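Long-range contacts in probable fumarate reductase Ifc3 (Shewanella frigidimarina, PDB 1QO8), which catalyses the essentially one-way reduction of fumarate to succinate in vitro, using FAD and four covalently bound c-type hemes, and may take part in electron transport to ferric iron: residues A[3-8]-A[90-95]; A[25-30]-A[269-274]; A[31-36]-A[63-68]. All blocks are in the same frame, centred on the assembly; numbering follows the deposited sequence.

Interaction 1: residues A[3-8]-A[90-95]. With HEM (protoporphyrin IX containing Fe), chain E.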
# COMPACT_ATOMS: atom_id res chain seq x y z
N PRO A 3 41.29 -26.78 -4.92
CA PRO A 3 40.61 -27.04 -6.17
C PRO A 3 39.14 -26.62 -6.07
O PRO A 3 38.60 -26.16 -5.04
CB PRO A 3 40.81 -28.51 -6.41
CG PRO A 3 41.79 -29.00 -5.42
CD PRO A 3 41.70 -28.03 -4.27
N ASP A 4 38.49 -26.74 -7.21
CA ASP A 4 37.05 -26.71 -7.28
C ASP A 4 36.65 -27.87 -8.16
O ASP A 4 37.44 -28.61 -8.80
CB ASP A 4 36.58 -25.31 -7.71
CG ASP A 4 37.17 -24.86 -9.02
OD1 ASP A 4 37.79 -25.74 -9.68
OD2 ASP A 4 37.00 -23.71 -9.46
N MET A 5 35.32 -28.03 -8.37
CA MET A 5 34.93 -29.14 -9.20
C MET A 5 35.49 -29.06 -10.63
O MET A 5 35.65 -30.10 -11.31
CB MET A 5 33.38 -29.10 -9.25
CG MET A 5 32.80 -30.34 -9.91
SD MET A 5 31.01 -30.52 -9.60
CE MET A 5 30.22 -29.53 -10.78
N GLY A 6 35.29 -27.93 -11.28
CA GLY A 6 35.85 -27.49 -12.52
C GLY A 6 37.33 -27.89 -12.69
O GLY A 6 37.62 -28.64 -13.62
N SER A 7 38.19 -27.70 -11.71
CA SER A 7 39.58 -28.02 -11.85
C SER A 7 39.85 -29.50 -11.66
O SER A 7 40.67 -30.14 -12.35
CB SER A 7 40.42 -27.08 -10.98
OG SER A 7 40.57 -27.55 -9.66
N PHE A 8 39.15 -30.13 -10.71
CA PHE A 8 39.11 -31.59 -10.64
C PHE A 8 38.75 -32.21 -11.99
O PHE A 8 39.51 -33.13 -12.37
CB PHE A 8 38.14 -32.07 -9.55
CG PHE A 8 37.94 -33.52 -9.36
CD1 PHE A 8 36.94 -34.16 -10.08
CD2 PHE A 8 38.73 -34.23 -8.47
CE1 PHE A 8 36.78 -35.53 -9.89
CE2 PHE A 8 38.53 -35.60 -8.26
CZ PHE A 8 37.53 -36.23 -8.98
N MET A 90 28.60 -32.09 0.84
CA MET A 90 28.56 -32.42 -0.54
C MET A 90 29.99 -32.58 -1.16
O MET A 90 30.95 -32.09 -0.60
CB MET A 90 27.88 -31.29 -1.29
CG MET A 90 26.37 -31.49 -1.31
SD MET A 90 25.51 -30.22 -2.18
CE MET A 90 25.79 -30.62 -3.92
N PRO A 91 30.10 -33.34 -2.22
CA PRO A 91 31.42 -33.36 -2.94
C PRO A 91 31.87 -31.91 -3.16
O PRO A 91 31.08 -31.00 -3.45
CB PRO A 91 31.05 -34.03 -4.26
CG PRO A 91 29.77 -34.78 -4.00
CD PRO A 91 29.00 -33.93 -2.99
N PHE A 92 33.15 -31.59 -3.10
CA PHE A 92 33.75 -30.32 -3.43
C PHE A 92 33.34 -29.20 -2.47
O PHE A 92 33.17 -28.02 -2.82
CB PHE A 92 33.46 -29.96 -4.88
CG PHE A 92 33.86 -31.00 -5.89
CD1 PHE A 92 35.21 -31.16 -6.21
CD2 PHE A 92 32.90 -31.85 -6.46
CE1 PHE A 92 35.59 -32.13 -7.16
CE2 PHE A 92 33.32 -32.83 -7.36
CZ PHE A 92 34.66 -32.95 -7.77
N SER A 93 33.24 -29.51 -1.16
CA SER A 93 32.60 -28.52 -0.28
C SER A 93 33.59 -27.49 0.23
O SER A 93 33.23 -26.42 0.81
CB SER A 93 31.84 -29.23 0.84
OG SER A 93 32.88 -29.61 1.74
N ASP A 94 34.90 -27.70 -0.04
CA ASP A 94 35.84 -26.66 0.33
C ASP A 94 36.05 -25.64 -0.78
O ASP A 94 36.75 -24.67 -0.42
CB ASP A 94 37.19 -27.19 0.82
CG ASP A 94 37.78 -28.20 -0.15
OD1 ASP A 94 37.16 -28.45 -1.22
OD2 ASP A 94 38.84 -28.81 0.17
N ALA A 95 35.44 -25.71 -1.95
CA ALA A 95 35.48 -24.60 -2.87
C ALA A 95 35.04 -23.31 -2.20
O ALA A 95 34.20 -23.26 -1.29
CB ALA A 95 34.70 -24.79 -4.14
CHA HEM E . 33.39 -36.96 -10.52
CHB HEM E . 29.51 -34.14 -10.99
CHC HEM E . 30.55 -33.21 -15.59
CHD HEM E . 33.21 -37.22 -15.31
C1A HEM E . 32.29 -36.17 -10.22
C2A HEM E . 31.81 -35.88 -8.91
C3A HEM E . 30.73 -35.09 -8.99
C4A HEM E . 30.54 -34.81 -10.39
CMA HEM E . 29.85 -34.56 -7.82
CAA HEM E . 32.46 -36.44 -7.62
CBA HEM E . 31.64 -37.59 -7.12
CGA HEM E . 32.07 -38.14 -5.78
O1A HEM E . 31.78 -39.36 -5.67
O2A HEM E . 32.61 -37.28 -5.03
C1B HEM E . 29.50 -33.55 -12.21
C2B HEM E . 28.81 -32.36 -12.58
C3B HEM E . 29.13 -32.10 -13.83
C4B HEM E . 30.03 -33.14 -14.32
CMB HEM E . 27.81 -31.55 -11.69
CAB HEM E . 28.78 -30.87 -14.67
CBB HEM E . 28.83 -29.62 -14.20
C1C HEM E . 31.32 -34.31 -15.93
C2C HEM E . 31.74 -34.66 -17.29
C3C HEM E . 32.51 -35.74 -17.20
C4C HEM E . 32.56 -36.16 -15.83
CMC HEM E . 31.36 -33.83 -18.51
CAC HEM E . 33.31 -36.50 -18.31
CBC HEM E . 33.93 -35.70 -19.30
C1D HEM E . 33.57 -37.48 -14.01
C2D HEM E . 34.46 -38.52 -13.53
C3D HEM E . 34.53 -38.43 -12.25
C4D HEM E . 33.64 -37.35 -11.82
CMD HEM E . 35.24 -39.42 -14.56
CAD HEM E . 35.34 -39.30 -11.25
CBD HEM E . 34.41 -40.56 -10.97
CGD HEM E . 35.20 -41.78 -10.65
O1D HEM E . 36.21 -42.08 -11.39
O2D HEM E . 34.81 -42.39 -9.59
NA HEM E . 31.48 -35.48 -11.13
NB HEM E . 30.28 -33.95 -13.27
NC HEM E . 31.78 -35.28 -15.08
ND HEM E . 33.06 -36.80 -12.94
FE HEM E . 31.68 -35.36 -13.12
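The T-shaped (edge-to-face) pair of Phe8 and Phe92 lines the pocket of the heme c whose iron is bound by His9 and His40, where the first turn of helix 5-12 meets the loop that precedes helix 107-115. Phe92 turns the CE1-CZ part of its rim to the face of Phe8, with ring centroids 5.1 Å apart and planes at 71°. The closest approach is Phe92 CZ to Phe8 CD1, 3.5 Å. With CG opposite the backbone N (chi1 178°), the Phe8 ring extends toward the heme, and Phe8 CE1 comes within 3.7 Å of the meso carbon CHA. Phe92 CE2 lies 3.7 Å from heme CAA. Met5 occupies one face of Phe92: Met5 CA lies 3.8 Å from the ring centroid in a CH-pi contact, and Met5 CG is 3.6 Å from Phe92 CE2. Met5 SD adds an oblique Met-aromatic contact before the chain bends and carries CE to the heme methyl CMB. With an alanine in place of Phe92, the face of Phe8 and the flank of Met5 would probably lose their partner and a gap open beside the porphyrin. A capping box with Ser7 N donating to Asp4 OD1 (2.9 Å) starts the helix, while Asp4 OD2 bonds to His72 ND1; this carboxylate would be expected to polarise the imidazole and strengthen its donation to the iron of another heme.

Interaction 2: residues A[25-30]-A[269-274]. With FAD (flavin-adenine dinucleotide), chain G.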
# COMPACT_ATOMS: atom_id res chain seq x y z
N VAL A 25 29.70 -19.03 -21.07
CA VAL A 25 28.68 -19.87 -20.36
C VAL A 25 27.34 -19.20 -20.53
O VAL A 25 27.25 -17.99 -20.31
CB VAL A 25 29.11 -20.06 -18.92
CG1 VAL A 25 28.10 -20.98 -18.17
CG2 VAL A 25 30.53 -20.56 -18.87
N THR A 26 26.29 -19.79 -21.09
CA THR A 26 25.01 -19.13 -21.14
C THR A 26 24.33 -19.01 -19.74
O THR A 26 24.69 -19.65 -18.75
CB THR A 26 24.01 -19.86 -22.05
OG1 THR A 26 23.78 -21.18 -21.49
CG2 THR A 26 24.66 -19.99 -23.44
N ASP A 27 23.41 -18.05 -19.66
CA ASP A 27 22.68 -17.80 -18.40
C ASP A 27 22.07 -19.08 -17.84
O ASP A 27 22.31 -19.33 -16.66
CB ASP A 27 21.67 -16.67 -18.62
CG ASP A 27 22.50 -15.39 -18.79
OD1 ASP A 27 23.55 -15.15 -18.18
OD2 ASP A 27 21.98 -14.54 -19.53
N SER A 28 21.44 -19.89 -18.69
CA SER A 28 20.83 -21.11 -18.29
C SER A 28 21.87 -22.21 -18.12
O SER A 28 21.40 -23.31 -17.75
CB SER A 28 19.72 -21.62 -19.18
OG SER A 28 18.81 -20.67 -19.61
N GLU A 29 23.18 -22.03 -18.30
CA GLU A 29 24.16 -23.12 -18.18
C GLU A 29 23.84 -24.41 -18.89
O GLU A 29 24.09 -25.57 -18.49
CB GLU A 29 24.51 -23.33 -16.69
CG GLU A 29 24.87 -21.97 -16.02
CD GLU A 29 25.10 -22.05 -14.54
OE1 GLU A 29 24.91 -23.12 -13.88
OE2 GLU A 29 25.55 -21.09 -13.87
N THR A 30 23.23 -24.30 -20.06
CA THR A 30 22.63 -25.39 -20.81
C THR A 30 23.66 -26.43 -21.19
O THR A 30 23.72 -27.58 -20.74
CB THR A 30 21.97 -24.77 -22.07
OG1 THR A 30 21.07 -23.77 -21.54
CG2 THR A 30 21.15 -25.77 -22.86
N LEU A 269 16.88 -19.42 -17.73
CA LEU A 269 17.09 -19.51 -16.31
C LEU A 269 18.13 -18.49 -15.91
O LEU A 269 18.84 -17.89 -16.72
CB LEU A 269 17.48 -20.97 -16.02
CG LEU A 269 16.34 -22.02 -16.28
CD1 LEU A 269 16.87 -23.44 -16.24
CD2 LEU A 269 15.21 -21.77 -15.32
N ASN A 270 18.24 -18.30 -14.60
CA ASN A 270 19.16 -17.36 -13.94
C ASN A 270 19.16 -16.02 -14.72
O ASN A 270 20.20 -15.37 -14.85
CB ASN A 270 20.52 -17.96 -13.81
CG ASN A 270 20.51 -19.41 -13.38
OD1 ASN A 270 20.14 -19.75 -12.22
ND2 ASN A 270 20.98 -20.34 -14.26
N SER A 271 17.98 -15.54 -15.08
CA SER A 271 17.73 -14.30 -15.80
C SER A 271 16.64 -13.50 -15.06
O SER A 271 15.44 -13.76 -15.20
CB SER A 271 17.16 -14.71 -17.19
OG SER A 271 18.21 -15.49 -17.76
N ARG A 272 17.09 -12.55 -14.26
CA ARG A 272 16.22 -11.67 -13.52
C ARG A 272 15.89 -10.37 -14.27
O ARG A 272 16.77 -9.53 -14.63
CB ARG A 272 16.88 -11.32 -12.18
CG ARG A 272 15.95 -10.42 -11.37
CD ARG A 272 16.64 -10.25 -10.01
NE ARG A 272 15.65 -9.78 -9.07
CZ ARG A 272 15.97 -9.23 -7.89
NH1 ARG A 272 17.23 -9.14 -7.51
NH2 ARG A 272 14.98 -8.81 -7.11
N VAL A 273 14.57 -10.21 -14.44
CA VAL A 273 14.08 -8.98 -15.04
C VAL A 273 14.13 -7.91 -13.92
O VAL A 273 13.70 -8.21 -12.79
CB VAL A 273 12.65 -9.12 -15.57
CG1 VAL A 273 12.14 -7.70 -15.92
CG2 VAL A 273 12.59 -10.02 -16.80
N VAL A 274 14.73 -6.77 -14.26
CA VAL A 274 14.96 -5.70 -13.29
C VAL A 274 14.33 -4.36 -13.60
O VAL A 274 14.22 -3.44 -12.80
CB VAL A 274 16.45 -5.53 -13.09
CG1 VAL A 274 17.13 -6.65 -12.34
CG2 VAL A 274 17.21 -5.30 -14.44
PA FAD G . 5.00 -18.58 -8.86
O1A FAD G . 4.67 -20.03 -9.04
O2A FAD G . 5.63 -18.14 -7.75
O5B FAD G . 6.19 -18.42 -9.89
C5B FAD G . 6.76 -17.09 -10.25
C4B FAD G . 8.09 -17.36 -11.13
O4B FAD G . 8.58 -15.97 -11.43
C3B FAD G . 9.24 -17.96 -10.25
O3B FAD G . 9.77 -19.16 -10.58
C2B FAD G . 10.17 -16.73 -9.91
O2B FAD G . 11.57 -17.05 -9.75
C1B FAD G . 10.04 -15.98 -11.19
N9A FAD G . 10.35 -14.56 -11.05
C8A FAD G . 10.07 -13.71 -10.00
N7A FAD G . 10.59 -12.53 -10.17
C5A FAD G . 11.26 -12.57 -11.39
C6A FAD G . 12.11 -11.62 -12.10
N6A FAD G . 12.36 -10.41 -11.67
N1A FAD G . 12.55 -12.05 -13.30
C2A FAD G . 12.38 -13.34 -13.76
N3A FAD G . 11.63 -14.29 -13.15
C4A FAD G . 11.13 -13.84 -11.97
N1 FAD G . -2.89 -22.33 -4.00
C2 FAD G . -3.87 -23.07 -4.44
O2 FAD G . -4.83 -22.74 -5.05
N3 FAD G . -3.91 -24.49 -4.23
C4 FAD G . -2.83 -25.01 -3.53
O4 FAD G . -2.82 -26.18 -3.27
C4X FAD G . -1.78 -24.14 -3.00
N5 FAD G . -0.78 -24.66 -2.27
C5X FAD G . 0.24 -23.88 -1.84
C6 FAD G . 1.27 -24.49 -1.11
C7 FAD G . 2.32 -23.73 -0.66
C7M FAD G . 3.45 -24.30 0.13
C8 FAD G . 2.35 -22.33 -1.01
C8M FAD G . 3.53 -21.50 -0.59
C9 FAD G . 1.37 -21.74 -1.76
C9A FAD G . 0.29 -22.48 -2.20
N10 FAD G . -0.79 -21.98 -2.94
C10 FAD G . -1.81 -22.75 -3.34
C1' FAD G . -0.66 -20.67 -3.66
C2' FAD G . -0.35 -20.92 -5.17
O2' FAD G . 0.59 -22.04 -5.09
C3' FAD G . 0.52 -19.73 -5.62
O3' FAD G . -0.19 -18.49 -5.45
C4' FAD G . 0.55 -19.76 -7.18
O4' FAD G . 1.30 -20.97 -7.49
C5' FAD G . 1.43 -18.54 -7.62
O5' FAD G . 1.76 -18.86 -9.12
P FAD G . 2.50 -17.86 -10.03
O1P FAD G . 2.55 -18.55 -11.37
O2P FAD G . 1.79 -16.67 -9.86
O3P FAD G . 3.76 -17.66 -9.35
O HOH W 1 19.56 -14.26 -19.80
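Ser28 and Asp27, at the centre of a type I beta turn from Thr26 to Glu29, meet Leu269 and Asn270 just before strand 271-278, an outermost strand of a mixed sheet in the FAD-binding domain (Rossmann-type family). The contact joins the cytochrome c3-like part of the chain to this domain. Two direct hydrogen bonds cross in the same direction, both given by the flavoprotein side. Asn270 ND2 donates to Asp27 O at 2.9 Å; the carbonyl lies nearly in the amide plane of Asn270, although the donor is tilted 25° from the carbonyl plane. Leu269 N donates to Ser28 OG at 3.0 Å, with an N-H...O angle of 164°. Ser28 OG stands opposite its own carbonyl carbon (chi1 -43°), and this rotation presents it to the Leu269 amide.

A water adds an indirect link: it donates to Asp27 OD2 at 2.5 Å and to Ser271 OG at 2.7 Å. Ser271 OG donates to Leu269 O at 2.7 Å, from above the carbonyl plane, so the hydroxyl is held by two bonds. The Asp27 carboxylate has further partners in His293 N and Thr294 OG1, which tie the turn to the flavoprotein a second time.

Van der Waals contact is modest, made chiefly by Asp27 CB against Leu269 O and Ser28 CB against Leu269 CB. Salt bridges lie around the contact: Glu29 pairs with Lys292, and Arg272 with Asp102 and Asp339.

Further along the strand the backbone reads the adenine of FAD: Val273 N donates to N1A at 3.0 Å, and the adenine amino group N6A donates to Val273 O at 2.8 Å.

Interaction 3: residues A[31-36]-A[63-68]. With HEM (protoporphyrin IX containing Fe), chain D.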
# COMPACT_ATOMS: atom_id res chain seq x y z
N HIS A 31 24.65 -25.92 -21.94
CA HIS A 31 25.76 -26.76 -22.42
C HIS A 31 26.38 -27.47 -21.27
O HIS A 31 26.61 -28.67 -21.36
CB HIS A 31 26.87 -25.88 -23.13
CG HIS A 31 27.91 -26.78 -23.75
ND1 HIS A 31 27.65 -27.41 -24.95
CD2 HIS A 31 29.13 -27.19 -23.34
CE1 HIS A 31 28.71 -28.16 -25.25
NE2 HIS A 31 29.64 -28.04 -24.30
N GLU A 32 26.77 -26.83 -20.16
CA GLU A 32 27.47 -27.50 -19.08
C GLU A 32 26.63 -28.65 -18.49
O GLU A 32 27.15 -29.77 -18.19
CB GLU A 32 27.85 -26.46 -18.03
CG GLU A 32 28.82 -25.39 -18.48
CD GLU A 32 28.33 -24.32 -19.40
OE1 GLU A 32 27.11 -24.19 -19.69
OE2 GLU A 32 29.22 -23.62 -19.93
N ASN A 33 25.35 -28.41 -18.32
CA ASN A 33 24.47 -29.40 -17.69
C ASN A 33 24.14 -30.55 -18.67
O ASN A 33 23.98 -31.70 -18.31
CB ASN A 33 23.13 -28.75 -17.28
CG ASN A 33 23.21 -28.03 -15.97
OD1 ASN A 33 23.14 -28.67 -14.91
ND2 ASN A 33 23.39 -26.69 -15.92
N ALA A 34 24.10 -30.30 -19.97
CA ALA A 34 24.05 -31.40 -20.94
C ALA A 34 25.27 -32.30 -20.80
O ALA A 34 25.08 -33.55 -20.84
CB ALA A 34 23.78 -30.91 -22.35
N GLN A 35 26.43 -31.78 -20.47
CA GLN A 35 27.66 -32.52 -20.25
C GLN A 35 27.74 -33.31 -18.99
O GLN A 35 28.08 -34.51 -19.06
CB GLN A 35 28.87 -31.52 -20.27
CG GLN A 35 28.99 -30.85 -21.65
CD GLN A 35 29.18 -31.91 -22.73
OE1 GLN A 35 28.32 -31.99 -23.55
NE2 GLN A 35 30.14 -32.83 -22.73
N CYS A 36 27.35 -32.74 -17.82
CA CYS A 36 27.03 -33.57 -16.66
C CYS A 36 26.24 -34.79 -17.04
O CYS A 36 26.72 -35.83 -16.60
CB CYS A 36 26.19 -32.95 -15.51
SG CYS A 36 26.54 -31.18 -15.30
N ILE A 63 15.73 -30.77 -13.06
CA ILE A 63 16.35 -29.45 -13.05
C ILE A 63 17.86 -29.51 -13.37
O ILE A 63 18.41 -30.63 -13.23
CB ILE A 63 16.24 -28.86 -11.61
CG1 ILE A 63 16.92 -29.76 -10.61
CG2 ILE A 63 14.75 -28.63 -11.31
CD1 ILE A 63 16.93 -29.12 -9.18
N ASN A 64 18.53 -28.36 -13.56
CA ASN A 64 19.96 -28.38 -13.77
C ASN A 64 20.72 -29.07 -12.65
O ASN A 64 20.40 -28.63 -11.54
CB ASN A 64 20.57 -27.01 -14.05
CG ASN A 64 20.30 -26.50 -15.45
OD1 ASN A 64 20.10 -27.25 -16.41
ND2 ASN A 64 20.20 -25.18 -15.66
N CYS A 65 21.67 -30.03 -12.89
CA CYS A 65 22.65 -30.35 -11.89
C CYS A 65 23.31 -29.18 -11.17
O CYS A 65 23.63 -29.28 -9.99
CB CYS A 65 23.77 -31.31 -12.47
SG CYS A 65 23.07 -32.40 -13.75
N THR A 66 23.70 -28.09 -11.85
CA THR A 66 24.31 -26.94 -11.25
C THR A 66 23.28 -26.05 -10.53
O THR A 66 23.70 -25.05 -9.93
CB THR A 66 25.03 -26.10 -12.39
OG1 THR A 66 24.00 -25.65 -13.26
CG2 THR A 66 25.96 -27.08 -13.19
N SER A 67 22.02 -26.48 -10.32
CA SER A 67 21.22 -25.97 -9.20
C SER A 67 21.95 -26.15 -7.90
O SER A 67 21.91 -25.32 -6.96
CB SER A 67 19.81 -26.62 -9.02
OG SER A 67 19.09 -26.37 -10.21
N CYS A 68 22.58 -27.35 -7.79
CA CYS A 68 23.37 -27.59 -6.62
C CYS A 68 24.90 -27.69 -6.85
O CYS A 68 25.63 -27.27 -5.94
CB CYS A 68 22.95 -28.98 -6.01
SG CYS A 68 21.11 -28.99 -5.70
CHA HEM D . 26.31 -36.63 -5.26
CHB HEM D . 25.96 -35.93 -9.98
CHC HEM D . 22.09 -33.11 -9.57
CHD HEM D . 23.02 -33.11 -4.80
C1A HEM D . 26.53 -36.71 -6.62
C2A HEM D . 27.58 -37.53 -7.26
C3A HEM D . 27.46 -37.36 -8.55
C4A HEM D . 26.38 -36.41 -8.80
CMA HEM D . 28.27 -37.95 -9.75
CAA HEM D . 28.55 -38.41 -6.44
CBA HEM D . 27.88 -39.76 -6.00
CGA HEM D . 27.21 -40.43 -7.17
O1A HEM D . 27.99 -40.67 -8.15
O2A HEM D . 25.97 -40.65 -7.12
C1B HEM D . 24.83 -35.20 -10.32
C2B HEM D . 24.26 -35.03 -11.60
C3B HEM D . 23.15 -34.34 -11.47
C4B HEM D . 23.05 -33.93 -10.10
CMB HEM D . 24.89 -35.69 -12.88
CAB HEM D . 22.03 -34.06 -12.48
CBB HEM D . 21.65 -34.96 -13.42
C1C HEM D . 22.06 -32.85 -8.21
C2C HEM D . 21.13 -31.90 -7.60
C3C HEM D . 21.35 -31.95 -6.30
C4C HEM D . 22.50 -32.82 -6.05
CMC HEM D . 20.14 -31.11 -8.47
CAC HEM D . 20.65 -31.29 -5.09
CBC HEM D . 19.26 -31.27 -4.96
C1D HEM D . 23.89 -34.12 -4.50
C2D HEM D . 24.32 -34.50 -3.20
C3D HEM D . 25.24 -35.44 -3.35
C4D HEM D . 25.41 -35.71 -4.76
CMD HEM D . 23.77 -33.92 -1.85
CAD HEM D . 25.93 -36.27 -2.20
CBD HEM D . 25.11 -37.56 -2.01
CGD HEM D . 26.01 -38.71 -1.67
O1D HEM D . 26.35 -38.68 -0.44
O2D HEM D . 26.32 -39.52 -2.59
NA HEM D . 25.85 -36.05 -7.59
NB HEM D . 24.06 -34.53 -9.36
NC HEM D . 22.87 -33.32 -7.25
ND HEM D . 24.60 -34.85 -5.50
FE HEM D . 24.31 -34.72 -7.46
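Asn64 and Asn33 stack their side-chain amides, the planes only 14° apart, and Asn33 ND2 lies 3.1 Å from Asn64 CG. The side chains cross at about a right angle, yet their amide groups lie face against face, with no hydrogen bond between them. Asn64 ND2 has a weak bond instead to Ser28 O, in the turn before helix 30-40.

At Cys65 the backbone N lies close to Asn33 OD1 but at a poor angle for bonding. The side chain of Cys65 touches helix 30-40 through its sulfur, SG 3.6 Å from Cys36 CB. Cys65 and Cys68 are the cysteines of a CXXCH heme-binding motif, Cys65-Thr66-Ser67-Cys68-His69, which as in relatives probably attaches the porphyrin through thioethers; Cys36, on helix 30-40, probably does the same for a second heme. The contact therefore sets two heme attachment sites side by side.

Thr66 takes both ends of the Asn33 amide. Thr66 N donates to Asn33 OD1 at 3.2 Å, in the carbonyl plane and on a lone pair, while Asn33 ND2 donates to Thr66 OG1 at 2.9 Å, nearly in its own amide plane. A chi1 of 64° folds Thr66 OG1 back beside its own N, which lets hydroxyl and amide face the same Asn33 group. Glu29 reinforces the pairing: its OE1 bonds to Thr66 OG1 and its backbone O to Asn33 ND2. With OD1 accepting and ND2 donating twice, the amide is probably held in this orientation.

Ser67 turns back within its own segment, OG donating to Asn64 O at 2.9 Å alongside its backbone N. Cys68 N bonds to Cys65 O at 3.1 Å, and Cys68 SG reaches the heme carbon CAC, on the porphyrin whose iron His69 binds.

Interactions 2 and 3 are buried, whereas interaction 1 is only partly so and lies farthest out, its centre about 31 Å from the centre of the chain. Interactions 1 and 3 each bring a helix that supplies an iron ligand against the long connection between helices 43-46 and 107-115, the first by aromatic and sulfur contacts, the second mainly by amide hydrogen bonds; Met90 CE packs on Cys68 CB between them, 3.9 Å away. Interaction 2 alone spans the cytochrome and flavin-binding parts, and its direct bonds pair side chains with backbone groups, helped by one water. Interactions 2 and 3 adjoin through the consecutive segments 25-30 and 31-36, with Leu269 CD1 3.8 Å from Asn64 ND2.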